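Side-chain contacts in DNA polymerase III, beta subunit (Eubacterium rectale, PDB 3T0P), which probably forms a ring-shaped head-to-tail homodimer around DNA that tethers DNA polymerases and other proteins to it and makes synthesis processive: residues Phe133-Lys136 against Glu137-Gln141; Val193-Pro196 against Gly197-Gln201. One frame throughout, in Å; residues are numbered along the deposited sequence.

Interaction 1 (Phe133-Lys136 against Glu137-Gln141); sequences FTLK and EVIRQ. With EDO (1,2-ethanediol), chain C.
On helix 132-140 of the central clamp domain, F133 and E137 stand one turn apart, and the glutamate side chain lies over a face of the phenyl ring. CB of E137 sits 3.2 Å from the F133 carbonyl O. A chi1 of -83°, with CG anti to the carbonyl carbon, puts CG over the ring. CG stands 3.7 Å from the ring centroid and 19° off its normal, a CH-pi contact displaced toward the rim near CZ. CD follows 4.0 Å from F133 CZ, and the bend at chi2 turns the carboxylate toward R140, its plane only 20° from the ring's. R140 grips it side-on: NH2 reaches OE1 at 3.0 Å in a nearly straight bond on the syn side, though somewhat out of the carboxylate plane, while NE meets OE2 from above that plane. This two-nitrogen hold probably limits the carboxylate's rotation. The backbone is held by i to i+4 bonds, such as E137 N to F133 O. Elsewhere on the helix L135 CD1 packs against I139 CD1 at 4.0 Å, and I139 continues onto helix 197-206. K136 NZ bonds to the I207 carbonyl O. At the guanidinium edge R140 NH1 donates to ethanediol O2 at 3.1 Å.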
ATOM      1  N   PHE B 133      11.221  22.328   0.217  1.00 42.41           N
ATOM      2  CA  PHE B 133      12.171  21.234   0.394  1.00 43.78           C
ATOM      3  C   PHE B 133      12.757  21.230   1.811  1.00 47.06           C
ATOM      4  O   PHE B 133      12.720  20.206   2.482  1.00 44.46           O
ATOM      5  CB  PHE B 133      13.312  21.344  -0.630  1.00 47.07           C
ATOM      6  CG  PHE B 133      14.353  20.265  -0.460  1.00 49.17           C
ATOM      7  CD1 PHE B 133      14.124  18.974  -0.934  1.00 52.30           C
ATOM      8  CD2 PHE B 133      15.550  20.528   0.192  1.00 51.61           C
ATOM      9  CE1 PHE B 133      15.073  17.965  -0.745  1.00 53.16           C
ATOM     10  CE2 PHE B 133      16.505  19.520   0.367  1.00 54.75           C
ATOM     11  CZ  PHE B 133      16.270  18.251  -0.121  1.00 52.04           C
ATOM     12  N   THR B 134      13.300  22.374   2.249  1.00 44.52           N
ATOM     13  CA  THR B 134      13.925  22.512   3.563  1.00 44.44           C
ATOM     14  C   THR B 134      12.916  22.177   4.671  1.00 48.29           C
ATOM     15  O   THR B 134      13.261  21.434   5.586  1.00 46.27           O
ATOM     16  CB  THR B 134      14.501  23.905   3.701  1.00 50.10           C
ATOM     17  OG1 THR B 134      15.507  24.076   2.704  1.00 52.99           O
ATOM     18  CG2 THR B 134      15.082  24.172   5.069  1.00 48.16           C
ATOM     19  N   LEU B 135      11.673  22.683   4.564  1.00 44.09           N
ATOM     20  CA  LEU B 135      10.681  22.447   5.602  1.00 42.85           C
ATOM     21  C   LEU B 135      10.263  20.987   5.624  1.00 45.51           C
ATOM     22  O   LEU B 135      10.138  20.403   6.698  1.00 44.49           O
ATOM     23  CB  LEU B 135       9.447  23.371   5.423  1.00 41.92           C
ATOM     24  CG  LEU B 135       8.297  23.166   6.429  1.00 44.47           C
ATOM     25  CD1 LEU B 135       8.777  23.370   7.908  1.00 43.30           C
ATOM     26  CD2 LEU B 135       7.114  24.059   6.093  1.00 46.33           C
ATOM     27  N   LYS B 136      10.026  20.405   4.460  1.00 41.91           N
ATOM     28  CA  LYS B 136       9.612  19.011   4.370  1.00 40.06           C
ATOM     29  C   LYS B 136      10.733  18.117   4.874  1.00 38.89           C
ATOM     30  O   LYS B 136      10.470  17.208   5.661  1.00 36.97           O
ATOM     31  CB  LYS B 136       9.200  18.645   2.940  1.00 41.40           C
ATOM     32  CG  LYS B 136       8.478  17.308   2.832  1.00 46.83           C
ATOM     33  CD  LYS B 136       7.861  17.104   1.436  1.00 50.15           C
ATOM     34  CE  LYS B 136       7.084  15.808   1.339  1.00 47.32           C
ATOM     35  NZ  LYS B 136       6.159  15.807   0.170  1.00 59.76           N
ATOM     36  N   GLU B 137      11.968  18.422   4.500  1.00 35.29           N
ATOM     37  CA  GLU B 137      13.128  17.629   4.913  1.00 37.05           C
ATOM     38  C   GLU B 137      13.411  17.732   6.395  1.00 42.76           C
ATOM     39  O   GLU B 137      13.731  16.715   6.996  1.00 44.19           O
ATOM     40  CB  GLU B 137      14.385  18.020   4.131  1.00 39.92           C
ATOM     41  CG  GLU B 137      14.486  17.345   2.771  1.00 62.60           C
ATOM     42  CD  GLU B 137      14.858  15.869   2.788  1.00 92.00           C
ATOM     43  OE1 GLU B 137      16.059  15.557   2.972  1.00 84.70           O
ATOM     44  OE2 GLU B 137      13.948  15.027   2.595  1.00 83.06           O
ATOM     45  N   VAL B 138      13.316  18.926   6.995  1.00 38.14           N
ATOM     46  CA  VAL B 138      13.602  19.057   8.416  1.00 39.44           C
ATOM     47  C   VAL B 138      12.534  18.308   9.250  1.00 44.30           C
ATOM     48  O   VAL B 138      12.882  17.765  10.293  1.00 47.19           O
ATOM     49  CB  VAL B 138      13.842  20.518   8.890  1.00 43.88           C
ATOM     50  CG1 VAL B 138      12.547  21.313   9.082  1.00 42.61           C
ATOM     51  CG2 VAL B 138      14.662  20.531  10.156  1.00 44.93           C
ATOM     52  N   ILE B 139      11.276  18.223   8.776  1.00 37.25           N
ATOM     53  CA  ILE B 139      10.234  17.481   9.490  1.00 35.64           C
ATOM     54  C   ILE B 139      10.567  15.975   9.361  1.00 42.03           C
ATOM     55  O   ILE B 139      10.510  15.242  10.348  1.00 42.62           O
ATOM     56  CB  ILE B 139       8.805  17.808   8.944  1.00 36.81           C
ATOM     57  CG1 ILE B 139       8.391  19.273   9.225  1.00 36.75           C
ATOM     58  CG2 ILE B 139       7.754  16.819   9.473  1.00 36.73           C
ATOM     59  CD1 ILE B 139       7.117  19.767   8.322  1.00 35.62           C
ATOM     60  N   ARG B 140      10.921  15.524   8.150  1.00 37.92           N
ATOM     61  CA  ARG B 140      11.237  14.105   7.933  1.00 38.02           C
ATOM     62  C   ARG B 140      12.411  13.671   8.852  1.00 42.74           C
ATOM     63  O   ARG B 140      12.367  12.600   9.446  1.00 43.76           O
ATOM     64  CB  ARG B 140      11.578  13.845   6.462  1.00 36.59           C
ATOM     65  CG  ARG B 140      11.708  12.364   6.093  1.00 44.02           C
ATOM     66  CD  ARG B 140      12.057  12.167   4.621  1.00 48.71           C
ATOM     67  NE  ARG B 140      13.346  12.761   4.266  1.00 53.30           N
ATOM     68  CZ  ARG B 140      14.518  12.134   4.368  1.00 75.51           C
ATOM     69  NH1 ARG B 140      14.574  10.873   4.797  1.00 59.28           N
ATOM     70  NH2 ARG B 140      15.639  12.752   4.022  1.00 65.13           N
ATOM     71  N   GLN B 141      13.383  14.555   9.016  1.00 39.35           N
ATOM     72  CA  GLN B 141      14.611  14.361   9.779  1.00 39.38           C
ATOM     73  C   GLN B 141      14.432  14.417  11.293  1.00 43.66           C
ATOM     74  O   GLN B 141      15.402  14.117  12.009  1.00 44.19           O
ATOM     75  CB  GLN B 141      15.640  15.413   9.364  1.00 39.41           C
ATOM     76  CG  GLN B 141      16.223  15.152   7.983  1.00 33.98           C
ATOM     77  CD  GLN B 141      16.945  16.351   7.432  1.00 48.33           C
ATOM     78  OE1 GLN B 141      16.845  17.483   7.933  1.00 41.28           O
ATOM     79  NE2 GLN B 141      17.695  16.129   6.377  1.00 44.23           N
TER
HETATM   80  C1  EDO C 396      11.289   6.838   6.599  1.00 95.40           C
HETATM   81  O1  EDO C 396      11.860   5.987   5.594  1.00 96.99           O
HETATM   82  C2  EDO C 396      12.204   8.029   6.890  1.00 93.15           C
HETATM   83  O2  EDO C 396      12.508   8.749   5.685  1.00 97.03           O

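Interaction 2 (Val193-Pro196 against Gly197-Gln201). With ACT (acetate ion), chain T.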
ATOM      1  N   VAL B 193       9.170  28.219  20.005  1.00 52.09           N
ATOM      2  CA  VAL B 193       7.800  27.696  20.069  1.00 50.49           C
ATOM      3  C   VAL B 193       7.775  26.174  19.889  1.00 54.49           C
ATOM      4  O   VAL B 193       8.708  25.590  19.325  1.00 54.87           O
ATOM      5  CB  VAL B 193       6.855  28.375  19.043  1.00 52.54           C
ATOM      6  CG1 VAL B 193       6.736  29.875  19.309  1.00 52.73           C
ATOM      7  CG2 VAL B 193       7.264  28.084  17.594  1.00 50.34           C
ATOM      8  N   VAL B 194       6.687  25.544  20.341  1.00 49.20           N
ATOM      9  CA  VAL B 194       6.506  24.107  20.218  1.00 47.36           C
ATOM     10  C   VAL B 194       5.258  23.879  19.344  1.00 51.95           C
ATOM     11  O   VAL B 194       4.133  24.235  19.726  1.00 52.37           O
ATOM     12  CB  VAL B 194       6.438  23.376  21.586  1.00 50.65           C
ATOM     13  CG1 VAL B 194       6.372  21.859  21.397  1.00 48.99           C
ATOM     14  CG2 VAL B 194       7.627  23.745  22.467  1.00 51.22           C
ATOM     15  N   VAL B 195       5.497  23.328  18.153  1.00 46.40           N
ATOM     16  CA  VAL B 195       4.496  23.043  17.138  1.00 46.19           C
ATOM     17  C   VAL B 195       3.973  21.610  17.345  1.00 51.40           C
ATOM     18  O   VAL B 195       4.793  20.695  17.391  1.00 50.18           O
ATOM     19  CB  VAL B 195       5.054  23.234  15.687  1.00 46.37           C
ATOM     20  CG1 VAL B 195       3.941  23.086  14.649  1.00 42.97           C
ATOM     21  CG2 VAL B 195       5.772  24.587  15.536  1.00 46.72           C
ATOM     22  N   PRO B 196       2.632  21.393  17.402  1.00 47.62           N
ATOM     23  CA  PRO B 196       2.109  20.023  17.545  1.00 47.38           C
ATOM     24  C   PRO B 196       2.624  19.082  16.449  1.00 49.50           C
ATOM     25  O   PRO B 196       2.820  19.518  15.314  1.00 49.33           O
ATOM     26  CB  PRO B 196       0.589  20.210  17.418  1.00 49.17           C
ATOM     27  CG  PRO B 196       0.355  21.624  17.845  1.00 52.98           C
ATOM     28  CD  PRO B 196       1.533  22.383  17.348  1.00 48.34           C
ATOM     29  N   GLY B 197       2.870  17.822  16.815  1.00 43.82           N
ATOM     30  CA  GLY B 197       3.365  16.797  15.906  1.00 42.47           C
ATOM     31  C   GLY B 197       2.431  16.561  14.747  1.00 47.21           C
ATOM     32  O   GLY B 197       2.877  16.506  13.596  1.00 47.50           O
ATOM     33  N   LYS B 198       1.114  16.482  15.041  1.00 43.97           N
ATOM     34  CA  LYS B 198       0.086  16.291  14.016  1.00 43.65           C
ATOM     35  C   LYS B 198       0.136  17.405  12.937  1.00 46.57           C
ATOM     36  O   LYS B 198      -0.061  17.111  11.776  1.00 47.65           O
ATOM     37  CB  LYS B 198      -1.303  16.225  14.650  1.00 46.93           C
ATOM     38  CG  LYS B 198      -2.401  15.754  13.680  1.00 51.91           C
ATOM     39  CD  LYS B 198      -3.779  15.601  14.376  1.00 60.11           C
ATOM     40  CE  LYS B 198      -4.398  16.894  14.912  1.00 65.78           C
ATOM     41  NZ  LYS B 198      -4.673  17.903  13.846  1.00 63.56           N
ATOM     42  N   THR B 199       0.409  18.666  13.321  1.00 41.40           N
ATOM     43  CA  THR B 199       0.492  19.785  12.370  1.00 40.49           C
ATOM     44  C   THR B 199       1.584  19.549  11.341  1.00 40.73           C
ATOM     45  O   THR B 199       1.354  19.722  10.155  1.00 39.53           O
ATOM     46  CB  THR B 199       0.739  21.082  13.120  1.00 42.26           C
ATOM     47  OG1 THR B 199      -0.442  21.368  13.862  1.00 46.16           O
ATOM     48  CG2 THR B 199       1.112  22.240  12.185  1.00 38.50           C
ATOM     49  N   LEU B 200       2.759  19.160  11.816  1.00 37.48           N
ATOM     50  CA  LEU B 200       3.936  18.857  11.014  1.00 36.54           C
ATOM     51  C   LEU B 200       3.727  17.623  10.174  1.00 41.26           C
ATOM     52  O   LEU B 200       4.110  17.649   9.010  1.00 40.65           O
ATOM     53  CB  LEU B 200       5.174  18.729  11.903  1.00 35.74           C
ATOM     54  CG  LEU B 200       5.482  20.005  12.706  1.00 39.16           C
ATOM     55  CD1 LEU B 200       6.635  19.773  13.621  1.00 40.56           C
ATOM     56  CD2 LEU B 200       5.751  21.206  11.793  1.00 36.28           C
ATOM     57  N   GLN B 201       3.060  16.586  10.708  1.00 40.05           N
ATOM     58  CA  GLN B 201       2.763  15.374   9.925  1.00 41.04           C
ATOM     59  C   GLN B 201       1.792  15.687   8.783  1.00 47.23           C
ATOM     60  O   GLN B 201       2.031  15.269   7.653  1.00 46.59           O
ATOM     61  CB  GLN B 201       2.164  14.277  10.809  1.00 43.03           C
ATOM     62  CG  GLN B 201       3.164  13.569  11.694  1.00 51.40           C
ATOM     63  CD  GLN B 201       2.501  12.751  12.787  1.00 74.03           C
ATOM     64  OE1 GLN B 201       1.344  12.981  13.185  1.00 69.51           O
ATOM     65  NE2 GLN B 201       3.247  11.806  13.347  1.00 61.04           N
TER
HETATM   66  C   ACT T 377      -6.200  15.862  11.588  1.00 78.07           C
HETATM   67  O   ACT T 377      -6.300  15.026  10.702  1.00 78.38           O
HETATM   68  OXT ACT T 377      -5.294  16.685  11.530  1.00 77.15           O
HETATM   69  CH3 ACT T 377      -7.176  15.803  12.744  1.00 77.36           C
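P196, the N-cap residue, and V195 end strand 187-196 and meet the first turn of the helix that follows at once. G197 is the first residue of that helix, and its carbonyl O accepts the amide of Q201. The K198 chain runs off away from the strand. It is bent at chi3 and chi4, so that NZ curls round to an acetate oxygen, OXT, 2.7 Å away, with D49 as a salt-bridge partner in the protein. T199 points back at the strand, and its CG2 touches V195 CG1 at 3.8 Å. Its N gives a weak, bent bond to the P196 carbonyl O (3.2 Å, 125° at the hydrogen). Its OG1 lies 3.9 Å from P196 CB and is hydrogen-bonded to S235. L200 comes next, and its CD2 reaches the same V195 methyl, CG1, at 3.9 Å, the two side chains crossing at about a right angle. V195 CG1, anti to its own N, thus sits against both T199 and L200. The segment axes pass 5.6 Å apart at 65°, a buried strand-to-helix turn joining helix 197-206 to the outermost strand, within this chain, of a sheet that runs on into strands of the C-terminal domain.

In the fold
Both interactions belong to the central domain, and their centres lie about 13 Å apart. They meet where two helices pack: I139 CD1 of interaction 1 comes within 3.7 Å of L200 O in interaction 2, and I139 also touches I203 and S204 further along helix 197-206. L200, whose carbonyl O meets I139 CD1, sends its side chain to E158 and F160 of strand 157-163. I139 thus leans on helix 197-206, whose start is fixed to the strand before it, while its i-4 neighbour L135 touches I207 just beyond that helix. In the sliding-clamp fold such helices line the inside of the ring. The ethanediol and acetate probably come from the crystallisation liquor.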